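Local coordinates for protein beta-glucosidase (Saccharopolyspora erythraea D, PDB 5M6G) that probably hydrolyses terminal, non-reducing beta-D-glucosyl residues with release of beta-D-glucose, as a member of glycosyl hydrolase family 3, at residues 508-516 and 540-548; 412-422 and 550-560. One frame throughout, in Å; residues are numbered along the deposited sequence.

Contact 1 (508-516 and 540-548); sequences GDRPGGLGL and SGRPLDIAG. With MG (magnesium ion), chain C.
Gly508 O is gripped end-on by the guanidinium of Arg542, whose NH2 and NH1 both donate to it, at 2.8 and 3.1 Å. CG set between backbone N and carbonyl carbon (chi1 51°) and a bend at chi3 put the acceptor at the guanidinium edge, nearly in plane. Two loops of the C-terminal domain meet here, each following one of two neighbouring parallel strands, 493-499 and 534-539, which helix 518-528 links in a beta-alpha-beta crossover. Arginine suits this spot because it has donors to spare: NE forms a salt bridge with Glu500 and NH1 also serves Asp188 O. Leu514 CD2 rests on one face of the guanidinium, 3.6 Å from NE, while Arg510 CG comes within 3.3 Å of NH2. Glu500 probably offsets the nearness of the second arginine, which makes a cation-pi contact with Tyr503. A leucine in place of Arg542 would probably leave Gly508 O without its two donors and Glu500 without its countercharge. Next to Gly508, Asp509 OD2 binds a magnesium ion at 2.1 Å together with Asp243 and four waters, so the metal ties this loop to the N-terminal barrel domain. Farther along, Leu516 CD2 packs on Leu544 CD1 at 3.9 Å. Asp545 N donates to Leu514 O at 2.8 Å, and a water bridges Leu514 N to Asp545 OD2.

Contact 2 (412-422 and 550-560); sequences SQVLLRNDGVL and VDGWNALLASW
Arg417 sets CG beside its own backbone N (chi1 -70°) and bends again at chi2 (-82°), which swings the guanidinium back to the turn at Val550 and Asp551. There NH1 makes a salt bridge to Asp551 OD1 at 3.0 Å, the two flat groups almost parallel, while Val550 CG2 lies over one guanidinium face, nearest NH1. A water takes a hydrogen bond from the same NH1 and donates to Val550 O and Trp553 O, fixing the turn to the arginine. Strand 414-418 is the antiparallel edge of the mixed sheet of the C-terminal domain, at 174° to strand 555-560. A classic beta bulge interrupts the pairing: Leu416 N reaches Leu556 O at 2.9 Å, and Arg417 N makes a weak bond to that same oxygen. The extra residue leaves Leu416 side by side with Leu556, CD1 to CD2 3.7 Å, and CD1 also meets Ala558 CB at 4.0 Å. Alanine fits there because the ring of Trp560 lies over its methyl; Val414 CG2 touches that ring at its edge, 3.6 Å from NE1. Beyond the bulge the strand ends in two successive Asx turns. Asn418 OD1 accepts from Gly420 N and Leu422 N on opposite faces of its amide, and Asp419 OD1 accepts from Val421 N. The other oxygen, Asp419 OD2, takes a nearly straight bond from Asn554 ND2 at 2.6 Å, so one carboxylate both shapes the turn and holds segment 550-560 at Asn554. A side chain at Gly420 would collide with the carbonyl O of Asp419, so glycine suits the turn. The turn thereby brings Val421 back over the sheet, its CG1 3.6 Å from Ala555 CB.

In the fold
Both contacts are largely buried and belong to the C-terminal domain, their centres about 17 Å apart. Contact 2 joins an edge strand to its antiparallel neighbour, chiefly by backbone bonds, broken once by a bulge, and aliphatic side chains, with charges confined to its more exposed end. Contact 1 has no regular strand: it joins loops at the side facing the barrel domain, so charged groups, waters and a magnesium ion do more of the work. The chain running from strand 534-539 through 540-548 into strand 555-560 connects them. Ser540 N probably bonds to Trp560 O at 2.9 Å, and Ile546 CD1 packs against Leu556 CD2 at 3.5 Å, while Leu516 and Ile546 both touch the ring of Trp553.

Contact 1 (508-516 and 540-548)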
loop_
_atom_site.group_PDB
_atom_site.type_symbol
_atom_site.label_atom_id
_atom_site.label_comp_id
_atom_site.label_asym_id
_atom_site.label_seq_id
_atom_site.Cartn_x
_atom_site.Cartn_y
_atom_site.Cartn_z
ATOM N N GLY A 508 -8.073 -10.536 5.431
ATOM C CA GLY A 508 -9.079 -10.160 4.467
ATOM C C GLY A 508 -9.390 -11.184 3.404
ATOM O O GLY A 508 -10.201 -10.901 2.518
ATOM N N ASP A 509 -8.762 -12.357 3.439
ATOM C CA ASP A 509 -9.145 -13.407 2.503
ATOM C C ASP A 509 -10.597 -13.808 2.746
ATOM O O ASP A 509 -11.052 -13.907 3.891
ATOM C CB ASP A 509 -8.234 -14.632 2.647
ATOM C CG ASP A 509 -6.807 -14.361 2.209
ATOM O OD1 ASP A 509 -6.538 -13.287 1.623
ATOM O OD2 ASP A 509 -5.954 -15.247 2.429
ATOM N N ARG A 510 -11.332 -14.034 1.664
ATOM C CA ARG A 510 -12.756 -14.362 1.743
ATOM C C ARG A 510 -13.055 -15.609 0.918
ATOM O O ARG A 510 -13.751 -15.545 -0.102
ATOM C CB ARG A 510 -13.604 -13.183 1.271
ATOM C CG ARG A 510 -13.526 -11.967 2.167
ATOM C CD ARG A 510 -14.129 -12.236 3.544
ATOM N NE ARG A 510 -14.038 -11.048 4.395
ATOM C CZ ARG A 510 -13.068 -10.822 5.281
ATOM N NH1 ARG A 510 -12.086 -11.711 5.452
ATOM N NH2 ARG A 510 -13.081 -9.701 5.998
ATOM N N PRO A 511 -12.571 -16.775 1.348
ATOM C CA PRO A 511 -12.943 -18.004 0.634
ATOM C C PRO A 511 -14.418 -18.330 0.761
ATOM O O PRO A 511 -14.944 -19.087 -0.066
ATOM C CB PRO A 511 -12.068 -19.077 1.290
ATOM C CG PRO A 511 -11.768 -18.546 2.656
ATOM C CD PRO A 511 -11.717 -17.045 2.524
ATOM N N GLY A 512 -15.111 -17.755 1.750
ATOM C CA GLY A 512 -16.484 -18.141 2.017
ATOM C C GLY A 512 -17.532 -17.408 1.206
ATOM O O GLY A 512 -18.682 -17.850 1.174
ATOM N N GLY A 513 -17.182 -16.305 0.572
ATOM C CA GLY A 513 -18.169 -15.529 -0.161
ATOM C C GLY A 513 -17.868 -14.046 -0.095
ATOM O O GLY A 513 -17.116 -13.564 0.754
ATOM N N LEU A 514 -18.489 -13.297 -1.017
ATOM C CA LEU A 514 -18.340 -11.846 -1.074
ATOM C C LEU A 514 -19.680 -11.122 -1.173
ATOM O O LEU A 514 -19.716 -9.965 -1.603
ATOM C CB LEU A 514 -17.439 -11.433 -2.241
ATOM C CG LEU A 514 -15.936 -11.608 -1.976
ATOM C CD1 LEU A 514 -15.117 -11.473 -3.253
ATOM C CD2 LEU A 514 -15.453 -10.609 -0.934
ATOM N N GLY A 515 -20.778 -11.762 -0.784
ATOM C CA GLY A 515 -22.051 -11.075 -0.775
ATOM C C GLY A 515 -22.141 -10.041 0.335
ATOM O O GLY A 515 -21.375 -10.040 1.295
ATOM N N LEU A 516 -23.104 -9.134 0.202
ATOM C CA LEU A 516 -23.346 -8.175 1.271
ATOM C C LEU A 516 -23.757 -8.908 2.542
ATOM O O LEU A 516 -24.509 -9.885 2.495
ATOM C CB LEU A 516 -24.437 -7.182 0.854
ATOM C CG LEU A 516 -24.093 -6.268 -0.321
ATOM C CD1 LEU A 516 -25.322 -5.480 -0.746
ATOM C CD2 LEU A 516 -22.967 -5.333 0.089
ATOM N N SER A 540 -15.666 -0.604 -0.350
ATOM C CA SER A 540 -15.143 -1.962 -0.317
ATOM C C SER A 540 -13.763 -1.981 -0.946
ATOM O O SER A 540 -13.404 -1.087 -1.712
ATOM C CB SER A 540 -16.061 -2.928 -1.072
ATOM O OG SER A 540 -16.084 -2.616 -2.457
ATOM N N GLY A 541 -13.012 -3.036 -0.654
ATOM C CA GLY A 541 -11.710 -3.199 -1.270
ATOM C C GLY A 541 -11.691 -3.967 -2.576
ATOM O O GLY A 541 -10.612 -4.236 -3.115
ATOM N N ARG A 542 -12.851 -4.293 -3.132
ATOM C CA ARG A 542 -12.920 -5.225 -4.248
ATOM C C ARG A 542 -14.361 -5.271 -4.731
ATOM O O ARG A 542 -15.257 -4.816 -4.010
ATOM C CB ARG A 542 -12.477 -6.612 -3.803
ATOM C CG ARG A 542 -13.216 -7.058 -2.547
ATOM C CD ARG A 542 -12.665 -8.358 -1.990
ATOM N NE ARG A 542 -12.681 -8.327 -0.532
ATOM C CZ ARG A 542 -12.047 -9.192 0.252
ATOM N NH1 ARG A 542 -11.328 -10.190 -0.278
ATOM N NH2 ARG A 542 -12.111 -9.041 1.568
ATOM N N PRO A 543 -14.632 -5.817 -5.914
ATOM C CA PRO A 543 -16.021 -6.133 -6.262
ATOM C C PRO A 543 -16.649 -7.000 -5.179
ATOM O O PRO A 543 -15.977 -7.811 -4.538
ATOM C CB PRO A 543 -15.893 -6.893 -7.592
ATOM C CG PRO A 543 -14.582 -6.401 -8.173
ATOM C CD PRO A 543 -13.682 -6.215 -6.974
ATOM N N LEU A 544 -17.948 -6.795 -4.960
ATOM C CA LEU A 544 -18.740 -7.615 -4.057
ATOM C C LEU A 544 -19.833 -8.312 -4.853
ATOM O O LEU A 544 -20.260 -7.827 -5.903
ATOM C CB LEU A 544 -19.366 -6.778 -2.928
ATOM C CG LEU A 544 -18.400 -6.043 -2.006
ATOM C CD1 LEU A 544 -19.195 -5.293 -0.917
ATOM C CD2 LEU A 544 -17.364 -6.989 -1.391
ATOM N N ASP A 545 -20.288 -9.451 -4.341
ATOM C CA ASP A 545 -21.240 -10.308 -5.049
ATOM C C ASP A 545 -22.651 -9.753 -4.860
ATOM O O ASP A 545 -23.297 -10.003 -3.840
ATOM C CB ASP A 545 -21.119 -11.734 -4.531
ATOM C CG ASP A 545 -21.824 -12.746 -5.414
ATOM O OD1 ASP A 545 -22.328 -12.372 -6.498
ATOM O OD2 ASP A 545 -21.850 -13.927 -5.018
ATOM N N ILE A 546 -23.129 -8.989 -5.846
ATOM C CA ILE A 546 -24.367 -8.226 -5.730
ATOM C C ILE A 546 -25.334 -8.496 -6.866
ATOM O O ILE A 546 -26.370 -7.829 -6.948
ATOM C CB ILE A 546 -24.077 -6.717 -5.667
ATOM C CG1 ILE A 546 -23.330 -6.324 -6.947
ATOM C CG2 ILE A 546 -23.314 -6.362 -4.398
ATOM C CD1 ILE A 546 -23.125 -4.890 -7.113
ATOM N N ALA A 547 -25.006 -9.416 -7.776
ATOM C CA ALA A 547 -25.789 -9.562 -9.000
ATOM C C ALA A 547 -27.236 -9.933 -8.716
ATOM O O ALA A 547 -28.124 -9.606 -9.509
ATOM C CB ALA A 547 -25.154 -10.610 -9.914
ATOM N N GLY A 548 -27.498 -10.621 -7.604
ATOM C CA GLY A 548 -28.862 -11.011 -7.306
ATOM C C GLY A 548 -29.734 -9.870 -6.828
ATOM O O GLY A 548 -30.962 -9.996 -6.848
HETATM MG MG MG C . -5.815 -17.068 3.513
HETATM O O HOH W 1 -20.683 -14.537 -2.512
HETATM O O HOH W 2 -25.105 -9.464 -1.881
HETATM O O HOH W 3 -3.824 -16.535 3.859
HETATM O O HOH W 4 -6.490 -16.074 5.163
HETATM O O HOH W 5 -7.746 -17.817 3.292
HETATM O O HOH W 6 -5.592 -18.673 4.896
#

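Contact 2 (412-422 and 550-560)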
loop_
_atom_site.group_PDB
_atom_site.type_symbol
_atom_site.label_atom_id
_atom_site.label_comp_id
_atom_site.label_asym_id
_atom_site.label_seq_id
_atom_site.Cartn_x
_atom_site.Cartn_y
_atom_site.Cartn_z
ATOM N N SER A 412 -11.867 8.236 -8.584
ATOM C CA SER A 412 -11.888 6.802 -8.336
ATOM C C SER A 412 -13.298 6.227 -8.342
ATOM O O SER A 412 -13.451 5.006 -8.483
ATOM C CB SER A 412 -11.211 6.484 -6.999
ATOM O OG SER A 412 -11.985 6.933 -5.896
ATOM N N GLN A 413 -14.325 7.075 -8.206
ATOM C CA GLN A 413 -15.705 6.607 -8.178
ATOM C C GLN A 413 -16.108 6.029 -9.529
ATOM O O GLN A 413 -15.869 6.642 -10.572
ATOM C CB GLN A 413 -16.645 7.756 -7.804
ATOM C CG GLN A 413 -16.245 8.487 -6.526
ATOM C CD GLN A 413 -16.209 7.563 -5.325
ATOM O OE1 GLN A 413 -17.247 7.247 -4.749
ATOM N NE2 GLN A 413 -15.013 7.110 -4.953
ATOM N N VAL A 414 -16.754 4.869 -9.510
ATOM C CA VAL A 414 -17.183 4.190 -10.729
ATOM C C VAL A 414 -18.701 4.070 -10.691
ATOM O O VAL A 414 -19.254 3.366 -9.834
ATOM C CB VAL A 414 -16.535 2.807 -10.887
ATOM C CG1 VAL A 414 -17.047 2.144 -12.160
ATOM C CG2 VAL A 414 -15.016 2.937 -10.909
ATOM N N LEU A 415 -19.374 4.757 -11.610
ATOM C CA LEU A 415 -20.823 4.665 -11.708
ATOM C C LEU A 415 -21.198 3.426 -12.523
ATOM O O LEU A 415 -20.818 3.296 -13.692
ATOM C CB LEU A 415 -21.404 5.936 -12.329
ATOM C CG LEU A 415 -22.931 5.966 -12.441
ATOM C CD1 LEU A 415 -23.560 6.036 -11.047
ATOM C CD2 LEU A 415 -23.382 7.134 -13.293
ATOM N N LEU A 416 -21.956 2.527 -11.907
ATOM C CA LEU A 416 -22.266 1.229 -12.484
ATOM C C LEU A 416 -23.721 1.059 -12.890
ATOM O O LEU A 416 -24.007 0.279 -13.804
ATOM C CB LEU A 416 -21.893 0.120 -11.496
ATOM C CG LEU A 416 -20.401 0.033 -11.182
ATOM C CD1 LEU A 416 -20.142 -0.907 -9.997
ATOM C CD2 LEU A 416 -19.605 -0.386 -12.433
ATOM N N ARG A 417 -24.646 1.740 -12.215
ATOM C CA ARG A 417 -26.055 1.736 -12.585
ATOM C C ARG A 417 -26.624 3.096 -12.234
ATOM O O ARG A 417 -26.241 3.686 -11.221
ATOM C CB ARG A 417 -26.861 0.649 -11.862
ATOM C CG ARG A 417 -26.552 -0.777 -12.302
ATOM C CD ARG A 417 -27.308 -1.152 -13.583
ATOM N NE ARG A 417 -26.912 -2.473 -14.053
ATOM C CZ ARG A 417 -27.478 -3.603 -13.646
ATOM N NH1 ARG A 417 -28.470 -3.558 -12.761
ATOM N NH2 ARG A 417 -27.058 -4.771 -14.114
ATOM N N ASN A 418 -27.529 3.589 -13.074
ATOM C CA ASN A 418 -28.198 4.853 -12.781
ATOM C C ASN A 418 -29.446 4.951 -13.638
ATOM O O ASN A 418 -29.341 5.033 -14.864
ATOM C CB ASN A 418 -27.271 6.031 -13.058
ATOM C CG ASN A 418 -27.916 7.351 -12.743
ATOM O OD1 ASN A 418 -28.835 7.420 -11.926
ATOM N ND2 ASN A 418 -27.440 8.409 -13.385
ATOM N N ASP A 419 -30.620 4.963 -13.010
ATOM C CA ASP A 419 -31.859 5.125 -13.763
ATOM C C ASP A 419 -32.261 6.582 -13.916
ATOM O O ASP A 419 -33.305 6.865 -14.507
ATOM C CB ASP A 419 -32.990 4.324 -13.108
ATOM C CG ASP A 419 -33.415 4.883 -11.761
ATOM O OD1 ASP A 419 -32.808 5.868 -11.291
ATOM O OD2 ASP A 419 -34.365 4.325 -11.161
ATOM N N GLY A 420 -31.459 7.509 -13.403
ATOM C CA GLY A 420 -31.783 8.917 -13.485
ATOM C C GLY A 420 -31.769 9.589 -12.133
ATOM O O GLY A 420 -31.759 10.818 -12.052
ATOM N N VAL A 421 -31.771 8.792 -11.059
ATOM C CA VAL A 421 -31.741 9.364 -9.719
ATOM C C VAL A 421 -30.480 10.197 -9.518
ATOM O O VAL A 421 -30.509 11.224 -8.821
ATOM C CB VAL A 421 -31.889 8.253 -8.655
ATOM C CG1 VAL A 421 -30.785 7.198 -8.798
ATOM C CG2 VAL A 421 -31.913 8.850 -7.248
ATOM N N LEU A 422 -29.374 9.814 -10.156
ATOM C CA LEU A 422 -28.140 10.594 -10.052
ATOM C C LEU A 422 -27.955 11.430 -11.315
ATOM O O LEU A 422 -28.330 10.997 -12.405
ATOM C CB LEU A 422 -26.925 9.677 -9.823
ATOM C CG LEU A 422 -26.868 8.920 -8.490
ATOM C CD1 LEU A 422 -25.553 8.134 -8.357
ATOM C CD2 LEU A 422 -27.038 9.868 -7.316
ATOM N N VAL A 550 -28.803 -6.227 -7.593
ATOM C CA VAL A 550 -28.470 -4.934 -8.193
ATOM C C VAL A 550 -29.637 -4.356 -8.999
ATOM O O VAL A 550 -29.784 -3.130 -9.093
ATOM C CB VAL A 550 -27.187 -5.073 -9.045
ATOM C CG1 VAL A 550 -27.399 -6.074 -10.196
ATOM C CG2 VAL A 550 -26.716 -3.717 -9.560
ATOM N N ASP A 551 -30.495 -5.212 -9.570
ATOM C CA ASP A 551 -31.603 -4.715 -10.381
ATOM C C ASP A 551 -32.620 -3.919 -9.571
ATOM O O ASP A 551 -33.375 -3.135 -10.153
ATOM C CB ASP A 551 -32.300 -5.874 -11.097
ATOM C CG ASP A 551 -31.437 -6.474 -12.182
ATOM O OD1 ASP A 551 -30.534 -5.762 -12.668
ATOM O OD2 ASP A 551 -31.650 -7.645 -12.543
ATOM N N GLY A 552 -32.656 -4.093 -8.255
ATOM C CA GLY A 552 -33.540 -3.328 -7.406
ATOM C C GLY A 552 -33.014 -1.978 -6.987
ATOM O O GLY A 552 -33.735 -1.231 -6.320
ATOM N N TRP A 553 -31.787 -1.630 -7.372
ATOM C CA TRP A 553 -31.144 -0.393 -6.953
ATOM C C TRP A 553 -31.261 0.650 -8.056
ATOM O O TRP A 553 -30.873 0.395 -9.199
ATOM C CB TRP A 553 -29.667 -0.640 -6.617
ATOM C CG TRP A 553 -29.459 -1.710 -5.591
ATOM C CD1 TRP A 553 -30.399 -2.236 -4.751
ATOM C CD2 TRP A 553 -28.230 -2.389 -5.295
ATOM N NE1 TRP A 553 -29.830 -3.198 -3.949
ATOM C CE2 TRP A 553 -28.499 -3.310 -4.261
ATOM C CE3 TRP A 553 -26.926 -2.300 -5.797
ATOM C CZ2 TRP A 553 -27.512 -4.137 -3.720
ATOM C CZ3 TRP A 553 -25.945 -3.142 -5.267
ATOM C CH2 TRP A 553 -26.246 -4.042 -4.239
ATOM N N ASN A 554 -31.787 1.827 -7.715
ATOM C CA ASN A 554 -31.925 2.865 -8.732
ATOM C C ASN A 554 -30.575 3.356 -9.227
ATOM O O ASN A 554 -30.444 3.742 -10.395
ATOM C CB ASN A 554 -32.759 4.018 -8.185
ATOM C CG ASN A 554 -34.143 3.574 -7.802
ATOM O OD1 ASN A 554 -34.368 3.110 -6.685
ATOM N ND2 ASN A 554 -35.077 3.663 -8.745
ATOM N N ALA A 555 -29.567 3.366 -8.361
ATOM C CA ALA A 555 -28.216 3.670 -8.796
ATOM C C ALA A 555 -27.250 2.860 -7.958
ATOM O O ALA A 555 -27.553 2.489 -6.821
ATOM C CB ALA A 555 -27.877 5.163 -8.684
ATOM N N LEU A 556 -26.093 2.569 -8.549
ATOM C CA LEU A 556 -25.001 1.885 -7.874
ATOM C C LEU A 556 -23.722 2.642 -8.182
ATOM O O LEU A 556 -23.375 2.822 -9.355
ATOM C CB LEU A 556 -24.888 0.429 -8.333
ATOM C CG LEU A 556 -23.608 -0.239 -7.826
ATOM C CD1 LEU A 556 -23.623 -0.286 -6.294
ATOM C CD2 LEU A 556 -23.465 -1.616 -8.414
ATOM N N LEU A 557 -23.027 3.086 -7.134
ATOM C CA LEU A 557 -21.760 3.795 -7.256
ATOM C C LEU A 557 -20.731 3.037 -6.436
ATOM O O LEU A 557 -20.958 2.778 -5.250
ATOM C CB LEU A 557 -21.888 5.241 -6.766
ATOM C CG LEU A 557 -20.622 6.114 -6.828
ATOM C CD1 LEU A 557 -20.387 6.606 -8.258
ATOM C CD2 LEU A 557 -20.734 7.278 -5.852
ATOM N N ALA A 558 -19.633 2.636 -7.077
ATOM C CA ALA A 558 -18.543 1.946 -6.390
ATOM C C ALA A 558 -17.531 2.987 -5.929
ATOM O O ALA A 558 -16.965 3.713 -6.751
ATOM C CB ALA A 558 -17.876 0.918 -7.306
ATOM N N SER A 559 -17.302 3.061 -4.620
ATOM C CA SER A 559 -16.433 4.082 -4.053
ATOM C C SER A 559 -15.087 3.551 -3.592
ATOM O O SER A 559 -14.197 4.357 -3.295
ATOM C CB SER A 559 -17.124 4.780 -2.871
ATOM O OG SER A 559 -18.233 5.537 -3.322
ATOM N N TRP A 560 -14.921 2.234 -3.521
ATOM C CA TRP A 560 -13.655 1.575 -3.119
ATOM C C TRP A 560 -13.353 1.992 -1.671
ATOM O O TRP A 560 -14.257 1.936 -0.823
ATOM C CB TRP A 560 -12.559 1.862 -4.128
ATOM C CG TRP A 560 -13.023 1.707 -5.532
ATOM C CD1 TRP A 560 -13.164 2.694 -6.460
ATOM C CD2 TRP A 560 -13.459 0.493 -6.161
ATOM N NE1 TRP A 560 -13.654 2.169 -7.639
ATOM C CE2 TRP A 560 -13.835 0.818 -7.483
ATOM C CE3 TRP A 560 -13.547 -0.839 -5.740
ATOM C CZ2 TRP A 560 -14.291 -0.146 -8.394
ATOM C CZ3 TRP A 560 -14.012 -1.795 -6.642
ATOM C CH2 TRP A 560 -14.378 -1.439 -7.957
HETATM O O HOH W 7 -11.629 5.313 -3.700
HETATM O O HOH W 8 -29.939 -1.298 -11.404
#